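Local atomic coordinates of Dbv8 protein (Nonomuraea, PDB entry 4MFZ), a protein that probably transfers a long aliphatic acyl group from acyl-CoA to an amino group of a glycopeptide antibiotic, as a GNAT-type N-acyltransferase. Residues Thr255-Tyr266 / His322-Ser333. Numbering follows the deposited sequence.
Sequences TSWLLDPQLAEY and HLLAGRHWYQRS. With MFK (decanoyl-CoA), chain B.
The end of strand 251-256 and the turn after it line part of the acyl-CoA site of this GNAT-type domain, and here that strand end is paired antiparallel with strand 330-337. Ser256 and Arg332 form the hydrogen-bonded pair: Ser256 N gives to Arg332 O at 2.8 Å, and Arg332 N returns to Ser256 O at 3.0 Å. Ser256 O also accepts from Leu259 N on the opposite face of its carbonyl plane, so one oxygen ties the sheet to the 3-10 turn 257-259. At the neighbouring non-hydrogen-bonded pair, the hydroxyls Thr255 OG1 and Ser333 OG share a hydrogen bond of 2.6 Å.

Turn 257-259 borders decanoyl-CoA. With CG set between backbone N and carbonyl carbon (chi1 68°), Trp257 leads its indole away from strand 330-337, and NE1 donates to the ligand oxygen OAM at 3.3 Å. Leu259 splits its branches, CD1 against the backbone of Arg332 and CD2 against the decanoyl chain.

Beyond the turn the two segments diverge, and Asp260 links them through one carboxylate oxygen while the other holds its own turn. OD1 closes an Asx turn onto Gln262 N; OD2 receives Tyr330 N in a nearly straight bond (2.8 Å, 169°), although from above the carboxylate plane. Farther on, the six-membered ring of Trp329 packs obliquely against Tyr266, while its CZ3 touches Leu263 CD2 at 3.6 Å. His322 lies between Trp329 and Arg327, with Arg327 CB over the centre of its ring. The contact closes in a salt bridge of nearly coplanar groups, Arg327 NH2 meeting the syn lone pair of Glu265 OE1 at 2.7 Å.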
loop_
_atom_site.group_PDB
_atom_site.type_symbol
_atom_site.label_atom_id
_atom_site.label_comp_id
_atom_site.label_asym_id
_atom_site.label_seq_id
_atom_site.Cartn_x
_atom_site.Cartn_y
_atom_site.Cartn_z
ATOM N N THR A 255 -3.485 -7.925 11.135
ATOM C CA THR A 255 -4.757 -8.614 11.066
ATOM C C THR A 255 -4.845 -9.271 9.696
ATOM O O THR A 255 -4.580 -8.623 8.700
ATOM C CB THR A 255 -5.921 -7.637 11.227
ATOM O OG1 THR A 255 -5.924 -7.148 12.565
ATOM C CG2 THR A 255 -7.279 -8.331 10.941
ATOM N N SER A 256 -5.202 -10.548 9.632
ATOM C CA SER A 256 -5.112 -11.239 8.340
ATOM C C SER A 256 -5.861 -12.550 8.270
ATOM O O SER A 256 -6.073 -13.221 9.281
ATOM C CB SER A 256 -3.619 -11.517 8.009
ATOM O OG SER A 256 -3.477 -12.012 6.677
ATOM N N TRP A 257 -6.196 -12.943 7.046
ATOM C CA TRP A 257 -6.685 -14.299 6.774
ATOM C C TRP A 257 -5.678 -15.346 7.150
ATOM O O TRP A 257 -6.050 -16.454 7.503
ATOM C CB TRP A 257 -7.059 -14.420 5.306
ATOM C CG TRP A 257 -5.869 -14.351 4.404
ATOM C CD1 TRP A 257 -5.275 -13.215 3.874
ATOM C CD2 TRP A 257 -5.040 -15.479 3.935
ATOM N NE1 TRP A 257 -4.174 -13.552 3.135
ATOM C CE2 TRP A 257 -3.990 -14.890 3.107
ATOM C CE3 TRP A 257 -5.089 -16.860 4.082
ATOM C CZ2 TRP A 257 -3.034 -15.666 2.458
ATOM C CZ3 TRP A 257 -4.105 -17.639 3.435
ATOM C CH2 TRP A 257 -3.103 -17.049 2.649
ATOM N N LEU A 258 -4.394 -14.985 7.105
ATOM C CA LEU A 258 -3.255 -15.887 7.413
ATOM C C LEU A 258 -3.250 -16.390 8.842
ATOM O O LEU A 258 -2.536 -17.338 9.157
ATOM C CB LEU A 258 -1.927 -15.140 7.221
ATOM C CG LEU A 258 -1.448 -14.733 5.827
ATOM C CD1 LEU A 258 -0.372 -13.685 5.991
ATOM C CD2 LEU A 258 -0.887 -15.941 5.089
ATOM N N LEU A 259 -3.991 -15.720 9.723
ATOM C CA LEU A 259 -3.999 -16.120 11.131
ATOM C C LEU A 259 -5.244 -16.919 11.549
ATOM O O LEU A 259 -5.421 -17.216 12.725
ATOM C CB LEU A 259 -3.830 -14.897 12.035
ATOM C CG LEU A 259 -2.576 -14.045 11.858
ATOM C CD1 LEU A 259 -2.690 -12.764 12.681
ATOM C CD2 LEU A 259 -1.325 -14.831 12.238
ATOM N N ASP A 260 -6.106 -17.242 10.584
ATOM C CA ASP A 260 -7.314 -18.037 10.817
ATOM C C ASP A 260 -6.934 -19.467 11.202
ATOM O O ASP A 260 -6.301 -20.169 10.385
ATOM C CB ASP A 260 -8.141 -18.070 9.532
ATOM C CG ASP A 260 -9.510 -18.733 9.707
ATOM O OD1 ASP A 260 -9.743 -19.441 10.729
ATOM O OD2 ASP A 260 -10.372 -18.521 8.810
ATOM N N PRO A 261 -7.326 -19.914 12.422
ATOM C CA PRO A 261 -6.983 -21.304 12.809
ATOM C C PRO A 261 -7.403 -22.370 11.778
ATOM O O PRO A 261 -6.706 -23.388 11.641
ATOM C CB PRO A 261 -7.738 -21.515 14.132
ATOM C CG PRO A 261 -7.858 -20.116 14.709
ATOM C CD PRO A 261 -7.944 -19.158 13.534
ATOM N N GLN A 262 -8.511 -22.142 11.069
ATOM C CA GLN A 262 -9.049 -23.109 10.067
ATOM C C GLN A 262 -8.080 -23.544 8.945
ATOM O O GLN A 262 -8.291 -24.567 8.285
ATOM C CB GLN A 262 -10.308 -22.536 9.404
ATOM C CG GLN A 262 -11.418 -22.188 10.376
ATOM C CD GLN A 262 -12.660 -21.691 9.663
ATOM O OE1 GLN A 262 -12.724 -20.541 9.200
ATOM N NE2 GLN A 262 -13.649 -22.560 9.558
ATOM N N LEU A 263 -7.042 -22.749 8.705
ATOM C CA LEU A 263 -6.069 -23.057 7.673
ATOM C C LEU A 263 -5.371 -24.370 7.998
ATOM O O LEU A 263 -4.962 -25.092 7.082
ATOM C CB LEU A 263 -5.048 -21.925 7.502
ATOM C CG LEU A 263 -5.500 -20.628 6.820
ATOM C CD1 LEU A 263 -4.401 -19.552 6.836
ATOM C CD2 LEU A 263 -5.968 -20.876 5.387
ATOM N N ALA A 264 -5.270 -24.692 9.294
ATOM C CA ALA A 264 -4.634 -25.945 9.749
ATOM C C ALA A 264 -5.422 -27.181 9.317
ATOM O O ALA A 264 -4.891 -28.294 9.331
ATOM C CB ALA A 264 -4.419 -25.946 11.270
ATOM N N GLU A 265 -6.678 -26.979 8.918
ATOM C CA GLU A 265 -7.532 -28.067 8.448
ATOM C C GLU A 265 -7.134 -28.515 7.030
ATOM O O GLU A 265 -7.393 -29.661 6.616
ATOM C CB GLU A 265 -8.996 -27.617 8.460
ATOM C CG GLU A 265 -9.962 -28.665 8.995
ATOM C CD GLU A 265 -11.396 -28.498 8.502
ATOM O OE1 GLU A 265 -12.005 -27.429 8.721
ATOM O OE2 GLU A 265 -11.922 -29.464 7.910
ATOM N N TYR A 266 -6.470 -27.614 6.315
ATOM C CA TYR A 266 -6.251 -27.735 4.882
ATOM C C TYR A 266 -4.813 -27.826 4.435
ATOM O O TYR A 266 -4.507 -28.568 3.519
ATOM C CB TYR A 266 -6.890 -26.544 4.183
ATOM C CG TYR A 266 -8.404 -26.597 4.260
ATOM C CD1 TYR A 266 -9.130 -27.470 3.437
ATOM C CD2 TYR A 266 -9.114 -25.806 5.182
ATOM C CE1 TYR A 266 -10.515 -27.535 3.513
ATOM C CE2 TYR A 266 -10.505 -25.864 5.254
ATOM C CZ TYR A 266 -11.196 -26.725 4.419
ATOM O OH TYR A 266 -12.575 -26.802 4.460
ATOM N N HIS A 322 -13.983 -24.981 0.720
ATOM C CA HIS A 322 -14.552 -24.493 1.985
ATOM C C HIS A 322 -15.783 -23.632 1.757
ATOM O O HIS A 322 -16.829 -23.822 2.396
ATOM C CB HIS A 322 -13.483 -23.699 2.704
ATOM C CG HIS A 322 -13.721 -23.495 4.176
ATOM N ND1 HIS A 322 -14.068 -22.287 4.701
ATOM C CD2 HIS A 322 -13.598 -24.366 5.247
ATOM C CE1 HIS A 322 -14.166 -22.398 6.031
ATOM N NE2 HIS A 322 -13.878 -23.669 6.365
ATOM N N LEU A 323 -15.658 -22.665 0.852
ATOM C CA LEU A 323 -16.762 -21.775 0.490
ATOM C C LEU A 323 -17.936 -22.496 -0.198
ATOM O O LEU A 323 -19.094 -22.239 0.126
ATOM C CB LEU A 323 -16.246 -20.630 -0.399
ATOM C CG LEU A 323 -15.476 -19.494 0.308
ATOM C CD1 LEU A 323 -15.020 -18.398 -0.655
ATOM C CD2 LEU A 323 -16.329 -18.876 1.401
ATOM N N LEU A 324 -17.634 -23.386 -1.148
ATOM C CA LEU A 324 -18.666 -24.176 -1.839
ATOM C C LEU A 324 -19.421 -25.104 -0.874
ATOM O O LEU A 324 -20.620 -25.374 -1.078
ATOM C CB LEU A 324 -18.116 -24.934 -3.060
ATOM C CG LEU A 324 -17.839 -24.130 -4.343
ATOM C CD1 LEU A 324 -17.333 -25.036 -5.470
ATOM C CD2 LEU A 324 -19.084 -23.363 -4.793
ATOM N N ALA A 325 -18.744 -25.547 0.188
ATOM C CA ALA A 325 -19.379 -26.369 1.210
ATOM C C ALA A 325 -20.245 -25.548 2.176
ATOM O O ALA A 325 -20.763 -26.091 3.134
ATOM C CB ALA A 325 -18.348 -27.189 1.979
ATOM N N GLY A 326 -20.404 -24.247 1.912
ATOM C CA GLY A 326 -21.232 -23.376 2.774
ATOM C C GLY A 326 -20.579 -22.958 4.088
ATOM O O GLY A 326 -21.265 -22.520 5.013
ATOM N N ARG A 327 -19.251 -23.097 4.165
ATOM C CA ARG A 327 -18.458 -22.697 5.348
ATOM C C ARG A 327 -17.767 -21.340 5.153
ATOM O O ARG A 327 -17.759 -20.817 4.048
ATOM C CB ARG A 327 -17.444 -23.787 5.694
ATOM C CG ARG A 327 -18.113 -25.083 6.107
ATOM C CD ARG A 327 -17.114 -26.208 6.323
ATOM N NE ARG A 327 -16.286 -25.965 7.503
ATOM C CZ ARG A 327 -15.211 -26.685 7.828
ATOM N NH1 ARG A 327 -14.817 -27.703 7.066
ATOM N NH2 ARG A 327 -14.521 -26.379 8.919
ATOM N N HIS A 328 -17.186 -20.782 6.212
ATOM C CA HIS A 328 -16.627 -19.408 6.154
ATOM C C HIS A 328 -15.225 -19.210 6.649
ATOM O O HIS A 328 -14.773 -19.907 7.546
ATOM C CB HIS A 328 -17.571 -18.411 6.832
ATOM C CG HIS A 328 -18.892 -18.277 6.119
ATOM N ND1 HIS A 328 -19.985 -18.984 6.480
ATOM C CD2 HIS A 328 -19.252 -17.537 4.986
ATOM C CE1 HIS A 328 -21.009 -18.688 5.639
ATOM N NE2 HIS A 328 -20.553 -17.805 4.722
ATOM N N TRP A 329 -14.551 -18.214 6.070
ATOM C CA TRP A 329 -13.207 -17.813 6.482
ATOM C C TRP A 329 -13.223 -16.611 7.375
ATOM O O TRP A 329 -14.047 -15.717 7.197
ATOM C CB TRP A 329 -12.376 -17.507 5.250
ATOM C CG TRP A 329 -12.167 -18.731 4.402
ATOM C CD1 TRP A 329 -12.828 -19.075 3.221
ATOM C CD2 TRP A 329 -11.249 -19.836 4.676
ATOM N NE1 TRP A 329 -12.373 -20.290 2.743
ATOM C CE2 TRP A 329 -11.420 -20.798 3.575
ATOM C CE3 TRP A 329 -10.321 -20.109 5.681
ATOM C CZ2 TRP A 329 -10.680 -21.975 3.502
ATOM C CZ3 TRP A 329 -9.586 -21.303 5.599
ATOM C CH2 TRP A 329 -9.755 -22.209 4.527
ATOM N N TYR A 330 -12.286 -16.568 8.325
ATOM C CA TYR A 330 -12.126 -15.410 9.230
ATOM C C TYR A 330 -10.737 -14.768 9.169
ATOM O O TYR A 330 -9.744 -15.436 8.905
ATOM C CB TYR A 330 -12.503 -15.794 10.678
ATOM C CG TYR A 330 -13.912 -16.315 10.726
ATOM C CD1 TYR A 330 -14.991 -15.437 10.859
ATOM C CD2 TYR A 330 -14.178 -17.678 10.559
ATOM C CE1 TYR A 330 -16.300 -15.902 10.859
ATOM C CE2 TYR A 330 -15.478 -18.150 10.554
ATOM C CZ TYR A 330 -16.531 -17.258 10.701
ATOM O OH TYR A 330 -17.825 -17.722 10.696
ATOM N N GLN A 331 -10.687 -13.457 9.382
ATOM C CA GLN A 331 -9.452 -12.749 9.657
ATOM C C GLN A 331 -9.233 -12.745 11.156
ATOM O O GLN A 331 -10.204 -12.647 11.921
ATOM C CB GLN A 331 -9.591 -11.307 9.230
ATOM C CG GLN A 331 -9.643 -11.097 7.733
ATOM C CD GLN A 331 -9.515 -9.636 7.408
ATOM O OE1 GLN A 331 -8.487 -9.172 6.917
ATOM N NE2 GLN A 331 -10.547 -8.886 7.728
ATOM N N ARG A 332 -7.981 -12.832 11.591
ATOM C CA ARG A 332 -7.676 -12.636 13.015
ATOM C C ARG A 332 -6.619 -11.561 13.179
ATOM O O ARG A 332 -5.784 -11.361 12.288
ATOM C CB ARG A 332 -7.233 -13.936 13.723
ATOM C CG ARG A 332 -8.053 -15.177 13.387
ATOM C CD ARG A 332 -9.367 -15.267 14.149
ATOM N NE ARG A 332 -9.149 -15.957 15.410
ATOM C CZ ARG A 332 -8.969 -15.334 16.559
ATOM N NH1 ARG A 332 -9.011 -14.030 16.586
ATOM N NH2 ARG A 332 -8.753 -16.006 17.670
ATOM N N SER A 333 -6.673 -10.885 14.327
ATOM C CA SER A 333 -5.681 -9.905 14.728
ATOM C C SER A 333 -4.681 -10.560 15.644
ATOM O O SER A 333 -5.031 -11.395 16.473
ATOM C CB SER A 333 -6.354 -8.733 15.456
ATOM O OG SER A 333 -7.234 -8.094 14.566
HETATM C CCG MFK B . 3.085 -16.376 8.652
HETATM C CCF MFK B . 3.420 -15.622 9.938
HETATM C CCE MFK B . 3.052 -14.163 9.773
HETATM C CCD MFK B . 1.573 -14.015 10.026
HETATM C CCC MFK B . 1.304 -12.574 10.413
HETATM C CCB MFK B . 0.427 -11.917 9.375
HETATM C CCA MFK B . -0.094 -10.622 9.973
HETATM C CBZ MFK B . 0.488 -9.468 9.172
HETATM C CAK MFK B . -0.623 -8.777 8.403
HETATM C CAJ MFK B . -0.368 -8.908 6.895
HETATM O OAL MFK B . 0.772 -8.914 6.420
HETATM S SAI MFK B . -1.838 -9.013 5.947
HETATM C CAH MFK B . -1.196 -9.253 4.236
HETATM C CAG MFK B . -0.634 -10.660 4.011
HETATM N NAF MFK B . -0.078 -10.679 2.648
HETATM C CAE MFK B . -0.511 -11.519 1.690
HETATM O OAM MFK B . -1.372 -12.379 1.864
HETATM C CAD MFK B . 0.193 -11.363 0.326
HETATM C CAC MFK B . -0.206 -12.522 -0.609
HETATM N NAB MFK B . 0.119 -13.827 0.004
HETATM C CAA MFK B . 1.261 -14.437 -0.343
HETATM O OAO MFK B . 2.063 -13.951 -1.155
HETATM C CAN MFK B . 1.525 -15.814 0.285
HETATM O OAU MFK B . 0.331 -16.330 0.917
HETATM C CAP MFK B . 2.715 -15.819 1.270
HETATM C CAR MFK B . 2.465 -14.805 2.377
HETATM C CAS MFK B . 4.040 -15.473 0.600
HETATM C CAQ MFK B . 2.835 -17.209 1.889
HETATM O OAT MFK B . 3.047 -18.129 0.840
HETATM P PAV MFK B . 3.897 -19.485 1.035
HETATM O OAX MFK B . 5.209 -19.207 1.642
HETATM O OAW MFK B . 3.846 -20.238 -0.252
HETATM O OAY MFK B . 2.927 -20.164 2.126
HETATM P PAZ MFK B . 2.842 -21.715 2.528
HETATM O OBA MFK B . 2.060 -21.741 3.898
HETATM O OBB MFK B . 4.154 -22.383 2.648
HETATM O "O5'" MFK B . 1.765 -22.359 1.519
HETATM C "C5'" MFK B . 1.353 -23.706 1.574
HETATM C "C4'" MFK B . 0.403 -23.942 0.395
HETATM O "O4'" MFK B . -0.535 -22.831 0.117
HETATM C "C3'" MFK B . 1.169 -24.102 -0.897
HETATM O "O3'" MFK B . 0.412 -24.979 -1.731
HETATM P PBV MFK B . 1.189 -26.167 -2.515
HETATM O OBW MFK B . 1.959 -25.371 -3.648
HETATM O OBY MFK B . -0.010 -27.058 -3.155
HETATM O OBX MFK B . 2.182 -26.908 -1.741
HETATM C "C2'" MFK B . 1.152 -22.668 -1.435
HETATM O "O2'" MFK B . 1.413 -22.576 -2.823
HETATM C "C1'" MFK B . -0.265 -22.255 -1.172
HETATM N N9 MFK B . -0.390 -20.776 -1.100
HETATM C C8 MFK B . 0.002 -19.993 -0.087
HETATM N N7 MFK B . -0.300 -18.728 -0.409
HETATM C C5 MFK B . -0.929 -18.736 -1.595
HETATM C C4 MFK B . -0.975 -20.006 -2.011
HETATM N N3 MFK B . -1.588 -20.323 -3.161
HETATM C C2 MFK B . -2.143 -19.332 -4.118
HETATM N N1 MFK B . -2.024 -17.974 -3.551
HETATM C C6 MFK B . -1.451 -17.754 -2.358
HETATM N N6 MFK B . -1.381 -16.509 -1.894
HETATM O O HOH W 1 -6.669 -10.355 5.326
#